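Pectate lyase (Paenibacillus sp. 0602, PDB 5GT5) cleaves the polygalacturonate backbone of pectate by elimination and probably also attacks partly methylated pectins, acting within the chain and with calcium as likely cofactor. Local coordinates at residues A5-T10 with G432-S437; D139-T142 with D147-D150; E210-K215 with Y223-A228; T369-D374 with S387-V392. The protein carries 1 engineered substitution. All blocks are in the same frame, centred on the assembly; numbering follows the deposited sequence.

Contact 1: residues A5-T10 with G432-S437; sequences ADYNLT and GKLSWS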
loop_
_atom_site.group_PDB
_atom_site.type_symbol
_atom_site.label_atom_id
_atom_site.label_comp_id
_atom_site.label_asym_id
_atom_site.label_seq_id
_atom_site.Cartn_x
_atom_site.Cartn_y
_atom_site.Cartn_z
ATOM N N ALA A 5 7.422 -19.506 14.691
ATOM C CA ALA A 5 7.918 -18.369 13.943
ATOM C C ALA A 5 8.175 -18.735 12.468
ATOM O O ALA A 5 8.259 -17.869 11.672
ATOM C CB ALA A 5 9.153 -17.820 14.548
ATOM N N ASP A 6 8.289 -20.030 12.186
ATOM C CA ASP A 6 8.385 -20.514 10.813
ATOM C C ASP A 6 7.161 -20.068 10.013
ATOM O O ASP A 6 7.173 -19.992 8.813
ATOM C CB ASP A 6 8.493 -22.035 10.754
ATOM C CG ASP A 6 9.719 -22.548 11.401
ATOM O OD1 ASP A 6 10.613 -21.777 11.540
ATOM O OD2 ASP A 6 9.698 -23.690 11.748
ATOM N N TYR A 7 6.102 -19.801 10.750
ATOM C CA TYR A 7 4.826 -19.403 10.165
ATOM C C TYR A 7 4.573 -17.900 10.056
ATOM O O TYR A 7 3.518 -17.491 9.593
ATOM C CB TYR A 7 3.666 -20.065 10.926
ATOM C CG TYR A 7 3.776 -21.554 10.921
ATOM C CD1 TYR A 7 4.061 -22.232 9.774
ATOM C CD2 TYR A 7 3.616 -22.281 12.077
ATOM C CE1 TYR A 7 4.185 -23.595 9.771
ATOM C CE2 TYR A 7 3.691 -23.641 12.080
ATOM C CZ TYR A 7 3.978 -24.310 10.935
ATOM O OH TYR A 7 4.062 -25.655 10.901
ATOM N N ASN A 8 5.558 -17.110 10.428
ATOM C CA ASN A 8 5.432 -15.658 10.312
ATOM C C ASN A 8 5.117 -15.198 8.899
ATOM O O ASN A 8 5.607 -15.778 7.925
ATOM C CB ASN A 8 6.722 -14.932 10.720
ATOM C CG ASN A 8 6.962 -14.938 12.203
ATOM O OD1 ASN A 8 6.181 -15.497 12.977
ATOM N ND2 ASN A 8 8.110 -14.405 12.593
ATOM N N LEU A 9 4.341 -14.127 8.809
ATOM C CA LEU A 9 4.198 -13.390 7.557
ATOM C C LEU A 9 5.552 -12.811 7.151
ATOM O O LEU A 9 6.220 -12.153 7.957
ATOM C CB LEU A 9 3.177 -12.267 7.745
ATOM C CG LEU A 9 3.118 -11.204 6.644
ATOM C CD1 LEU A 9 2.697 -11.813 5.294
ATOM C CD2 LEU A 9 2.103 -10.155 7.065
ATOM N N THR A 10 5.972 -13.093 5.919
ATOM C CA THR A 10 7.182 -12.494 5.346
ATOM C C THR A 10 6.880 -11.976 3.946
ATOM O O THR A 10 5.788 -12.180 3.400
ATOM C CB THR A 10 8.309 -13.515 5.224
ATOM O OG1 THR A 10 7.936 -14.470 4.220
ATOM C CG2 THR A 10 8.534 -14.263 6.526
ATOM N N GLY A 432 -5.832 -27.353 6.782
ATOM C CA GLY A 432 -6.149 -28.519 7.616
ATOM C C GLY A 432 -4.950 -29.195 8.212
ATOM O O GLY A 432 -5.053 -30.283 8.674
ATOM N N LYS A 433 -3.817 -28.538 8.214
ATOM C CA LYS A 433 -2.558 -29.141 8.555
ATOM C C LYS A 433 -2.129 -28.672 9.955
ATOM O O LYS A 433 -1.644 -29.456 10.730
ATOM C CB LYS A 433 -1.512 -28.899 7.361
ATOM C CG LYS A 433 -1.658 -29.925 6.186
ATOM C CD LYS A 433 -2.142 -29.491 4.735
ATOM C CE LYS A 433 -1.616 -30.235 3.408
ATOM N NZ LYS A 433 -1.933 -30.136 1.829
ATOM N N LEU A 434 -2.359 -27.416 10.288
ATOM C CA LEU A 434 -2.014 -26.858 11.568
ATOM C C LEU A 434 -3.200 -26.819 12.424
ATOM O O LEU A 434 -4.184 -26.290 12.052
ATOM C CB LEU A 434 -1.561 -25.425 11.470
ATOM C CG LEU A 434 -0.159 -25.131 11.357
ATOM C CD1 LEU A 434 0.124 -23.657 11.353
ATOM C CD2 LEU A 434 0.641 -25.841 12.385
ATOM N N SER A 435 -3.047 -27.358 13.605
ATOM C CA SER A 435 -4.093 -27.410 14.539
ATOM C C SER A 435 -3.482 -26.679 15.693
ATOM O O SER A 435 -2.567 -27.148 16.302
ATOM C CB SER A 435 -4.454 -28.892 14.915
ATOM O OG SER A 435 -4.947 -29.634 13.792
ATOM N N TRP A 436 -3.906 -25.473 15.875
ATOM C CA TRP A 436 -3.601 -24.638 17.026
ATOM C C TRP A 436 -4.870 -23.866 17.316
ATOM O O TRP A 436 -5.829 -23.926 16.537
ATOM C CB TRP A 436 -2.413 -23.699 16.766
ATOM C CG TRP A 436 -2.446 -22.876 15.476
ATOM C CD1 TRP A 436 -3.513 -22.676 14.645
ATOM C CD2 TRP A 436 -1.350 -22.152 14.906
ATOM N NE1 TRP A 436 -3.150 -21.857 13.607
ATOM C CE2 TRP A 436 -1.820 -21.526 13.736
ATOM C CE3 TRP A 436 -0.012 -21.959 15.279
ATOM C CZ2 TRP A 436 -1.002 -20.738 12.930
ATOM C CZ3 TRP A 436 0.792 -21.173 14.496
ATOM C CH2 TRP A 436 0.308 -20.575 13.328
ATOM N N SER A 437 -4.896 -23.151 18.431
ATOM C CA SER A 437 -6.107 -22.421 18.784
ATOM C C SER A 437 -6.412 -21.412 17.683
ATOM O O SER A 437 -5.492 -20.827 17.092
ATOM C CB SER A 437 -6.003 -21.753 20.169
ATOM O OG SER A 437 -4.903 -20.881 20.247
#
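Tyr7 OH hydrogen-bonds Arg422 NH2 and lies 3.7 Å from Leu434 CD2, which places the phenol end between the helix 419-423 and the C-terminal loop. Here the two ends of the chain meet on the outside of the parallel beta-helix of this polysaccharide lyase 1 family member: Tyr7 closes a short 3-10 turn, while 432-437 follows that helix as an irregular strip. No hydrogen bond crosses between the segments; the contact is apolar. Leu434 CD1 comes in over one face of the phenol ring, a CH-pi contact 3.9 Å from the Tyr7 ring centroid and 19° off the normal. CG of Tyr7 sits anti to its carbonyl carbon (chi1 -58°), which directs the ring toward Leu434 and Trp436. Trp436 flanks Tyr7 obliquely, the two ring planes being 85° apart and the centroid of the Trp436 six-membered ring 5.7 Å from that of Tyr7. Tyr446 stacks on the indole. Strand 184-194 holds both segments, through Trp190 NE1 to Asp6 O and Thr192 OG1 to Lys433 NZ. Leu434 CD1 serves both aromatic rings: besides covering Tyr7 it lies 3.5 Å above the Trp436 ring plane, displaced toward the rim.

Contact 2: residues D139-T142 with D147-D150; sequences DEST and DKND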
loop_
_atom_site.group_PDB
_atom_site.type_symbol
_atom_site.label_atom_id
_atom_site.label_comp_id
_atom_site.label_asym_id
_atom_site.label_seq_id
_atom_site.Cartn_x
_atom_site.Cartn_y
_atom_site.Cartn_z
ATOM N N ASP A 139 -12.781 -28.846 -21.266
ATOM C CA ASP A 139 -13.004 -27.813 -22.272
ATOM C C ASP A 139 -13.228 -28.356 -23.686
ATOM O O ASP A 139 -12.258 -28.698 -24.383
ATOM C CB ASP A 139 -11.819 -26.864 -22.309
ATOM C CG ASP A 139 -11.915 -25.878 -23.426
ATOM O OD1 ASP A 139 -13.055 -25.517 -23.844
ATOM O OD2 ASP A 139 -10.833 -25.465 -23.933
ATOM N N GLU A 140 -14.488 -28.383 -24.123
ATOM C CA GLU A 140 -14.785 -28.568 -25.537
ATOM C C GLU A 140 -14.799 -27.254 -26.316
ATOM O O GLU A 140 -14.298 -27.204 -27.463
ATOM C CB GLU A 140 -16.127 -29.250 -25.716
ATOM C CG GLU A 140 -16.133 -30.714 -25.290
ATOM C CD GLU A 140 -15.472 -31.649 -26.296
ATOM O OE1 GLU A 140 -15.442 -31.324 -27.523
ATOM O OE2 GLU A 140 -14.985 -32.736 -25.869
ATOM N N SER A 141 -15.368 -26.200 -25.726
ATOM C CA SER A 141 -15.618 -24.951 -26.448
ATOM C C SER A 141 -14.388 -24.344 -27.089
ATOM O O SER A 141 -14.436 -23.878 -28.247
ATOM C CB SER A 141 -16.270 -23.940 -25.496
ATOM O OG SER A 141 -16.591 -22.748 -26.192
ATOM N N THR A 142 -13.274 -24.355 -26.364
ATOM C CA THR A 142 -12.031 -23.821 -26.905
ATOM C C THR A 142 -10.948 -24.873 -27.131
ATOM O O THR A 142 -9.752 -24.562 -27.132
ATOM C CB THR A 142 -11.513 -22.596 -26.107
ATOM O OG1 THR A 142 -11.331 -22.926 -24.720
ATOM C CG2 THR A 142 -12.524 -21.466 -26.161
ATOM N N ASP A 147 -10.117 -21.302 -22.624
ATOM C CA ASP A 147 -10.197 -19.851 -22.827
ATOM C C ASP A 147 -11.585 -19.267 -22.652
ATOM O O ASP A 147 -11.744 -18.053 -22.758
ATOM C CB ASP A 147 -9.615 -19.480 -24.218
ATOM C CG ASP A 147 -8.074 -19.408 -24.232
ATOM O OD1 ASP A 147 -7.459 -19.170 -23.161
ATOM O OD2 ASP A 147 -7.489 -19.581 -25.329
ATOM N N LYS A 148 -12.589 -20.094 -22.360
ATOM C CA LYS A 148 -13.958 -19.605 -22.273
ATOM C C LYS A 148 -14.419 -19.275 -20.852
ATOM O O LYS A 148 -14.810 -18.136 -20.568
ATOM C CB LYS A 148 -14.951 -20.579 -22.908
ATOM C CG LYS A 148 -16.348 -19.979 -23.018
ATOM C CD LYS A 148 -17.291 -20.881 -23.754
ATOM C CE LYS A 148 -18.613 -20.167 -23.997
ATOM N NZ LYS A 148 -18.414 -19.009 -24.920
ATOM N N ASN A 149 -14.365 -20.256 -19.955
ATOM C CA ASN A 149 -15.055 -20.085 -18.670
ATOM C C ASN A 149 -14.452 -19.013 -17.766
ATOM O O ASN A 149 -15.173 -18.351 -16.997
ATOM C CB ASN A 149 -15.092 -21.399 -17.893
ATOM C CG ASN A 149 -15.945 -22.454 -18.569
ATOM O OD1 ASN A 149 -16.211 -22.376 -19.787
ATOM N ND2 ASN A 149 -16.377 -23.444 -17.791
ATOM N N ASP A 150 -13.137 -18.868 -17.830
ATOM C CA ASP A 150 -12.417 -17.864 -17.033
ATOM C C ASP A 150 -12.637 -18.059 -15.539
ATOM O O ASP A 150 -12.744 -17.087 -14.795
ATOM C CB ASP A 150 -12.795 -16.430 -17.453
ATOM C CG ASP A 150 -12.447 -16.117 -18.898
ATOM O OD1 ASP A 150 -11.517 -16.729 -19.473
ATOM O OD2 ASP A 150 -13.113 -15.234 -19.469
HETATM O O HOH W 1 -14.754 -24.277 -22.187
#
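Asp147 N donates to Thr142 OG1 at 2.9 Å, nearly straight at 173°, and this bond closes a surface loop between strands 131-133 and 154-157 of the beta-helix whose first limb is an Asx motif. Hydrogen bonds carry the contact. Thr142 OG1 lies between the backbone N and the carbonyl carbon (chi1 57°), where it can accept from Asp147 N while giving its own proton to Asp139 OD2, 2.7 Å from OG1. The neighbouring oxygen, Asp139 OD1, takes the backbone proton of Thr142 N over 2.8 Å. Both oxygens are met on the syn side, Thr142 OG1 lying well out of the carboxylate plane (32°), Thr142 N less so. Tyr146 N also reaches Asp139 OD2, and a water sits 2.7 Å from Asp139 OD1, so the buried carboxylate is gripped from several sides and its rotation is fixed. Van der Waals contacts add to these. The methyl CG2 of Thr142 packs beside Asp147 CB, 4.0 Å away, the two side chains crossing at about a right angle. As to location, the Asp147 side chain is about 6 Å from that of Asp174, a likely calcium ligand, and about 7 Å from that of Arg276, the probable active-site arginine; the loop therefore borders the presumed catalytic cleft. Tyr173 OH bonds Lys148 N and Asn149 N, holding the second limb. On the exposed side the Lys148 chain, extended as far as CE, runs past Ser141, bringing CD of Lys148 to 3.1 Å from Ser141 OG.

Contact 3: residues E210-K215 with Y223-A228; sequences EMEANK and YLRSSA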
loop_
_atom_site.group_PDB
_atom_site.type_symbol
_atom_site.label_atom_id
_atom_site.label_comp_id
_atom_site.label_asym_id
_atom_site.label_seq_id
_atom_site.Cartn_x
_atom_site.Cartn_y
_atom_site.Cartn_z
ATOM N N GLU A 210 -18.779 -39.217 -17.436
ATOM C CA GLU A 210 -19.948 -38.639 -18.093
ATOM C C GLU A 210 -19.758 -38.643 -19.607
ATOM O O GLU A 210 -20.673 -39.004 -20.367
ATOM C CB GLU A 210 -20.213 -37.221 -17.562
ATOM C CG GLU A 210 -21.405 -36.475 -18.192
ATOM C CD GLU A 210 -22.752 -37.089 -17.845
ATOM O OE1 GLU A 210 -22.896 -37.660 -16.729
ATOM O OE2 GLU A 210 -23.668 -37.006 -18.699
ATOM N N MET A 211 -18.572 -38.261 -20.061
ATOM C CA MET A 211 -18.335 -38.174 -21.498
ATOM C C MET A 211 -18.211 -39.545 -22.130
ATOM O O MET A 211 -18.643 -39.730 -23.269
ATOM C CB MET A 211 -17.093 -37.311 -21.771
ATOM C CG MET A 211 -17.287 -35.875 -21.248
ATOM S SD MET A 211 -15.992 -34.750 -21.764
ATOM C CE MET A 211 -14.599 -35.424 -20.894
ATOM N N GLU A 212 -17.612 -40.490 -21.414
ATOM C CA GLU A 212 -17.440 -41.847 -21.926
ATOM C C GLU A 212 -18.790 -42.479 -22.232
ATOM O O GLU A 212 -18.901 -43.259 -23.176
ATOM C CB GLU A 212 -16.603 -42.685 -20.949
ATOM C CG GLU A 212 -16.309 -44.108 -21.415
ATOM C CD GLU A 212 -15.368 -44.193 -22.593
ATOM O OE1 GLU A 212 -14.719 -43.189 -22.954
ATOM O OE2 GLU A 212 -15.252 -45.304 -23.161
ATOM N N ALA A 213 -19.804 -42.114 -21.461
ATOM C CA ALA A 213 -21.161 -42.634 -21.623
ATOM C C ALA A 213 -21.942 -41.937 -22.728
ATOM O O ALA A 213 -23.034 -42.381 -23.100
ATOM C CB ALA A 213 -21.918 -42.518 -20.297
ATOM N N ASN A 214 -21.406 -40.835 -23.243
ATOM C CA ASN A 214 -22.143 -40.000 -24.169
ATOM C C ASN A 214 -21.169 -39.374 -25.162
ATOM O O ASN A 214 -21.175 -38.158 -25.357
ATOM C CB ASN A 214 -22.885 -38.878 -23.405
ATOM C CG ASN A 214 -23.883 -39.409 -22.363
ATOM O OD1 ASN A 214 -25.001 -39.803 -22.711
ATOM N ND2 ASN A 214 -23.498 -39.364 -21.074
ATOM N N LYS A 215 -20.328 -40.198 -25.777
ATOM C CA LYS A 215 -19.176 -39.667 -26.519
ATOM C C LYS A 215 -19.494 -38.684 -27.646
ATOM O O LYS A 215 -18.749 -37.717 -27.861
ATOM C CB LYS A 215 -18.293 -40.787 -27.082
ATOM C CG LYS A 215 -17.443 -41.494 -26.054
ATOM C CD LYS A 215 -16.539 -42.513 -26.743
ATOM C CE LYS A 215 -16.233 -43.692 -25.854
ATOM N NZ LYS A 215 -17.381 -44.583 -25.634
ATOM N N TYR A 223 -12.872 -37.608 -30.310
ATOM C CA TYR A 223 -11.727 -37.717 -31.192
ATOM C C TYR A 223 -10.517 -38.349 -30.492
ATOM O O TYR A 223 -9.835 -39.204 -31.047
ATOM C CB TYR A 223 -11.372 -36.337 -31.728
ATOM C CG TYR A 223 -10.220 -36.362 -32.677
ATOM C CD1 TYR A 223 -10.359 -36.885 -33.955
ATOM C CD2 TYR A 223 -8.962 -35.891 -32.292
ATOM C CE1 TYR A 223 -9.277 -36.909 -34.831
ATOM C CE2 TYR A 223 -7.872 -35.914 -33.163
ATOM C CZ TYR A 223 -8.032 -36.452 -34.411
ATOM O OH TYR A 223 -6.939 -36.481 -35.267
ATOM N N LEU A 224 -10.232 -37.901 -29.272
ATOM C CA LEU A 224 -9.112 -38.449 -28.518
ATOM C C LEU A 224 -9.251 -39.951 -28.273
ATOM O O LEU A 224 -8.252 -40.678 -28.287
ATOM C CB LEU A 224 -8.960 -37.724 -27.189
ATOM C CG LEU A 224 -8.657 -36.233 -27.283
ATOM C CD1 LEU A 224 -8.755 -35.640 -25.869
ATOM C CD2 LEU A 224 -7.255 -36.017 -27.907
ATOM N N ARG A 225 -10.477 -40.407 -28.006
ATOM C CA ARG A 225 -10.758 -41.838 -27.792
ATOM C C ARG A 225 -10.811 -42.647 -29.082
ATOM O O ARG A 225 -10.732 -43.874 -29.050
ATOM C CB ARG A 225 -12.105 -41.989 -27.081
ATOM C CG ARG A 225 -12.134 -41.455 -25.645
ATOM C CD ARG A 225 -11.473 -42.399 -24.641
ATOM N NE ARG A 225 -12.333 -43.593 -24.472
ATOM C CZ ARG A 225 -12.045 -44.793 -24.992
ATOM N NH1 ARG A 225 -10.902 -45.018 -25.647
ATOM N NH2 ARG A 225 -12.908 -45.798 -24.829
ATOM N N SER A 226 -10.965 -41.950 -30.207
ATOM C CA SER A 226 -11.162 -42.606 -31.499
ATOM C C SER A 226 -9.879 -43.212 -32.035
ATOM O O SER A 226 -8.783 -42.995 -31.521
ATOM C CB SER A 226 -11.682 -41.603 -32.537
ATOM O OG SER A 226 -10.616 -40.840 -33.090
ATOM N N SER A 227 -10.025 -44.021 -33.087
ATOM C CA SER A 227 -8.876 -44.633 -33.720
ATOM C C SER A 227 -7.916 -43.646 -34.374
ATOM O O SER A 227 -6.828 -44.040 -34.774
ATOM C CB SER A 227 -9.359 -45.639 -34.781
ATOM O OG SER A 227 -10.043 -44.970 -35.825
ATOM N N ALA A 228 -8.286 -42.365 -34.472
ATOM C CA ALA A 228 -7.332 -41.381 -34.971
ATOM C C ALA A 228 -6.215 -41.122 -33.959
ATOM O O ALA A 228 -5.102 -40.718 -34.330
ATOM C CB ALA A 228 -8.051 -40.065 -35.305
#
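Arg225 grips Glu212 side-on, through NE and NH2 rather than through its two terminal nitrogens, in a two-pronged salt bridge that joins the ends of two helices. Arg225 NE reaches Glu212 OE1 at 2.9 Å (176°), and Arg225 NH2 meets Glu212 OE2 at the same 2.9 Å. Both carboxylate oxygens are approached on the syn side, and the carboxylate and guanidinium planes are only 22° apart, so the groups face each other edge to edge. Bends at chi2 and chi3 of Arg225 fold the chain to present this edge. Lys215 completes a salt-bridge network: its NZ donates to Glu212 O at 3.2 Å and more weakly to Glu212 OE2. Two cations thus share one carboxylate, which would probably keep Glu212 ionised. Glu212 OE1 also bonds Tyr221 OH, and Arg225 NH1 holds Leu231 O. A methionine in place of Arg225 would probably cost Glu212 both guanidinium bonds, leaving its charge to the weak Lys215 bond, and take the NH1 bond from Leu231 O. Just past the salt bridge, Ser226 OG bonds Tyr223 O and accepts from Ala228 N, an ST turn that shapes the chain leaving its helix. The network spans helices 203-212 and 219-225 on the surface, with helix 233-241 alongside: Lys233 touches Glu212, and Ile236 packs on Arg225 and Leu224.

Contact 4: residues T369-D374 with S387-V392; sequences TIYSLD and SPLAPV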
loop_
_atom_site.group_PDB
_atom_site.type_symbol
_atom_site.label_atom_id
_atom_site.label_comp_id
_atom_site.label_asym_id
_atom_site.label_seq_id
_atom_site.Cartn_x
_atom_site.Cartn_y
_atom_site.Cartn_z
ATOM N N THR A 369 19.393 -24.476 -5.849
ATOM C CA THR A 369 18.163 -25.239 -5.990
ATOM C C THR A 369 18.465 -26.636 -6.472
ATOM O O THR A 369 19.372 -26.853 -7.279
ATOM C CB THR A 369 17.242 -24.476 -6.940
ATOM O OG1 THR A 369 16.698 -23.377 -6.207
ATOM C CG2 THR A 369 16.099 -25.294 -7.442
ATOM N N ILE A 370 17.724 -27.594 -5.939
ATOM C CA ILE A 370 17.830 -28.994 -6.313
ATOM C C ILE A 370 16.924 -29.287 -7.496
ATOM O O ILE A 370 15.745 -28.926 -7.473
ATOM C CB ILE A 370 17.471 -29.871 -5.091
ATOM C CG1 ILE A 370 18.539 -29.667 -4.005
ATOM C CG2 ILE A 370 17.349 -31.351 -5.470
ATOM C CD1 ILE A 370 18.199 -30.362 -2.654
ATOM N N TYR A 371 17.481 -29.917 -8.528
ATOM C CA TYR A 371 16.751 -30.211 -9.745
ATOM C C TYR A 371 16.955 -31.658 -10.149
ATOM O O TYR A 371 18.075 -32.195 -10.056
ATOM C CB TYR A 371 17.227 -29.285 -10.867
ATOM C CG TYR A 371 16.556 -29.524 -12.178
ATOM C CD1 TYR A 371 15.257 -29.065 -12.415
ATOM C CD2 TYR A 371 17.205 -30.231 -13.182
ATOM C CE1 TYR A 371 14.636 -29.299 -13.658
ATOM C CE2 TYR A 371 16.603 -30.485 -14.405
ATOM C CZ TYR A 371 15.316 -30.015 -14.643
ATOM O OH TYR A 371 14.739 -30.255 -15.865
ATOM N N SER A 372 15.888 -32.295 -10.617
ATOM C CA SER A 372 15.949 -33.670 -11.122
ATOM C C SER A 372 14.986 -33.816 -12.285
ATOM O O SER A 372 13.851 -33.354 -12.208
ATOM C CB SER A 372 15.589 -34.655 -10.015
ATOM O OG SER A 372 15.581 -35.991 -10.514
ATOM N N LEU A 373 15.446 -34.443 -13.369
ATOM C CA LEU A 373 14.586 -34.722 -14.512
ATOM C C LEU A 373 14.871 -36.149 -14.961
ATOM O O LEU A 373 16.007 -36.470 -15.350
ATOM C CB LEU A 373 14.850 -33.747 -15.680
ATOM C CG LEU A 373 13.962 -33.979 -16.920
ATOM C CD1 LEU A 373 12.497 -33.682 -16.574
ATOM C CD2 LEU A 373 14.411 -33.134 -18.126
ATOM N N ASP A 374 13.855 -37.002 -14.904
ATOM C CA ASP A 374 13.989 -38.394 -15.348
ATOM C C ASP A 374 15.156 -39.083 -14.651
ATOM O O ASP A 374 15.931 -39.798 -15.286
ATOM C CB ASP A 374 14.149 -38.468 -16.868
ATOM C CG ASP A 374 12.994 -37.831 -17.619
ATOM O OD1 ASP A 374 11.845 -37.909 -17.143
ATOM O OD2 ASP A 374 13.243 -37.240 -18.684
ATOM N N SER A 387 24.426 -25.588 -16.703
ATOM C CA SER A 387 23.365 -25.778 -15.732
ATOM C C SER A 387 22.043 -26.164 -16.370
ATOM O O SER A 387 21.610 -25.511 -17.317
ATOM C CB SER A 387 23.155 -24.499 -14.978
ATOM O OG SER A 387 21.998 -24.676 -14.120
ATOM N N PRO A 388 21.368 -27.186 -15.809
ATOM C CA PRO A 388 20.031 -27.499 -16.337
ATOM C C PRO A 388 18.986 -26.473 -15.890
ATOM O O PRO A 388 17.846 -26.533 -16.347
ATOM C CB PRO A 388 19.724 -28.875 -15.735
ATOM C CG PRO A 388 20.452 -28.875 -14.412
ATOM C CD PRO A 388 21.757 -28.086 -14.712
ATOM N N LEU A 389 19.382 -25.540 -15.039
ATOM C CA LEU A 389 18.494 -24.442 -14.638
ATOM C C LEU A 389 18.742 -23.154 -15.452
ATOM O O LEU A 389 18.234 -22.088 -15.106
ATOM C CB LEU A 389 18.651 -24.167 -13.149
ATOM C CG LEU A 389 18.279 -25.349 -12.270
ATOM C CD1 LEU A 389 18.646 -25.087 -10.825
ATOM C CD2 LEU A 389 16.783 -25.621 -12.401
ATOM N N ALA A 390 19.518 -23.237 -16.542
ATOM C CA ALA A 390 19.777 -22.040 -17.345
ATOM C C ALA A 390 18.485 -21.522 -17.990
ATOM O O ALA A 390 17.635 -22.303 -18.408
ATOM C CB ALA A 390 20.798 -22.351 -18.431
ATOM N N PRO A 391 18.335 -20.201 -18.069
ATOM C CA PRO A 391 17.125 -19.669 -18.701
ATOM C C PRO A 391 17.066 -19.938 -20.177
ATOM O O PRO A 391 18.072 -19.798 -20.870
ATOM C CB PRO A 391 17.237 -18.149 -18.473
ATOM C CG PRO A 391 18.281 -17.950 -17.400
ATOM C CD PRO A 391 19.207 -19.141 -17.530
ATOM N N VAL A 392 15.886 -20.286 -20.660
ATOM C CA VAL A 392 15.635 -20.474 -22.084
ATOM C C VAL A 392 14.351 -19.737 -22.448
ATOM O O VAL A 392 13.517 -19.504 -21.570
ATOM C CB VAL A 392 15.496 -21.964 -22.465
ATOM C CG1 VAL A 392 16.711 -22.728 -22.027
ATOM C CG2 VAL A 392 14.248 -22.573 -21.848
HETATM O O HOH W 2 16.451 -28.571 -17.685
#
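Strand 369-372 belongs to the end of the parallel beta-helix, and here the side chains of Thr369 and Tyr371 are covered by a type I beta turn, Ser387 to Ala390, in the loop after strand 378-380. Tyr371 carries the contact. With CG anti to the backbone N (chi1 179°) its ring swings to the turn and is flanked obliquely by Pro388 and Leu389. Pro388 CG lies 3.7 Å from Tyr371 CD2, whereas Leu389 CD2 comes to 3.8 Å from Tyr371 CD1, across the ring from CD2. The other Leu389 methyl, CD1, extends to the beginning of the strand, 4.2 Å from Thr369 CB. A water links the polar ends, donating to Tyr371 OH at 3.0 Å and to Pro388 O at 2.8 Å; Tyr371 OH in turn bonds Val344 O. Within the turn Ser387 OG accepts from Leu389 N over 2.9 Å, an ST turn that keeps Pro388 and Leu389 in place, and Ser387 OG is itself bonded to Ser381 O. A serine in place of Tyr371 would probably open a gap beside Pro388 and Leu389, and leave the water and Val344 O without the phenol oxygen. Strand 369-372 runs parallel to strand 340-342 and antiparallel to strand 378-380; Phe378 of the latter supports Pro388 and Leu389, Pro347 of strand 346-349 touches Tyr371 and Leu389, and Ile341 packs against Thr369 and Tyr371.

Contact 1 joins the two ends of the chain and so spans the other three, which follow in the order 2, 3, 4 within the beta-helix and its loops. Contacts 2 and 3 are close, with centres about 18 Å apart and nearest atoms about 5 Å apart, both on loops and helices that stand out from the solenoid; contact 2 borders the probable calcium site. On the opposite side of the chain's centre lies contact 1, its centre about 37 Å from that of contact 2. Contact 4, at the last parallel strands, has its centre about 31 Å from that of contact 1. The protein thus joins its termini and covers its end strands well away from the probable catalytic region.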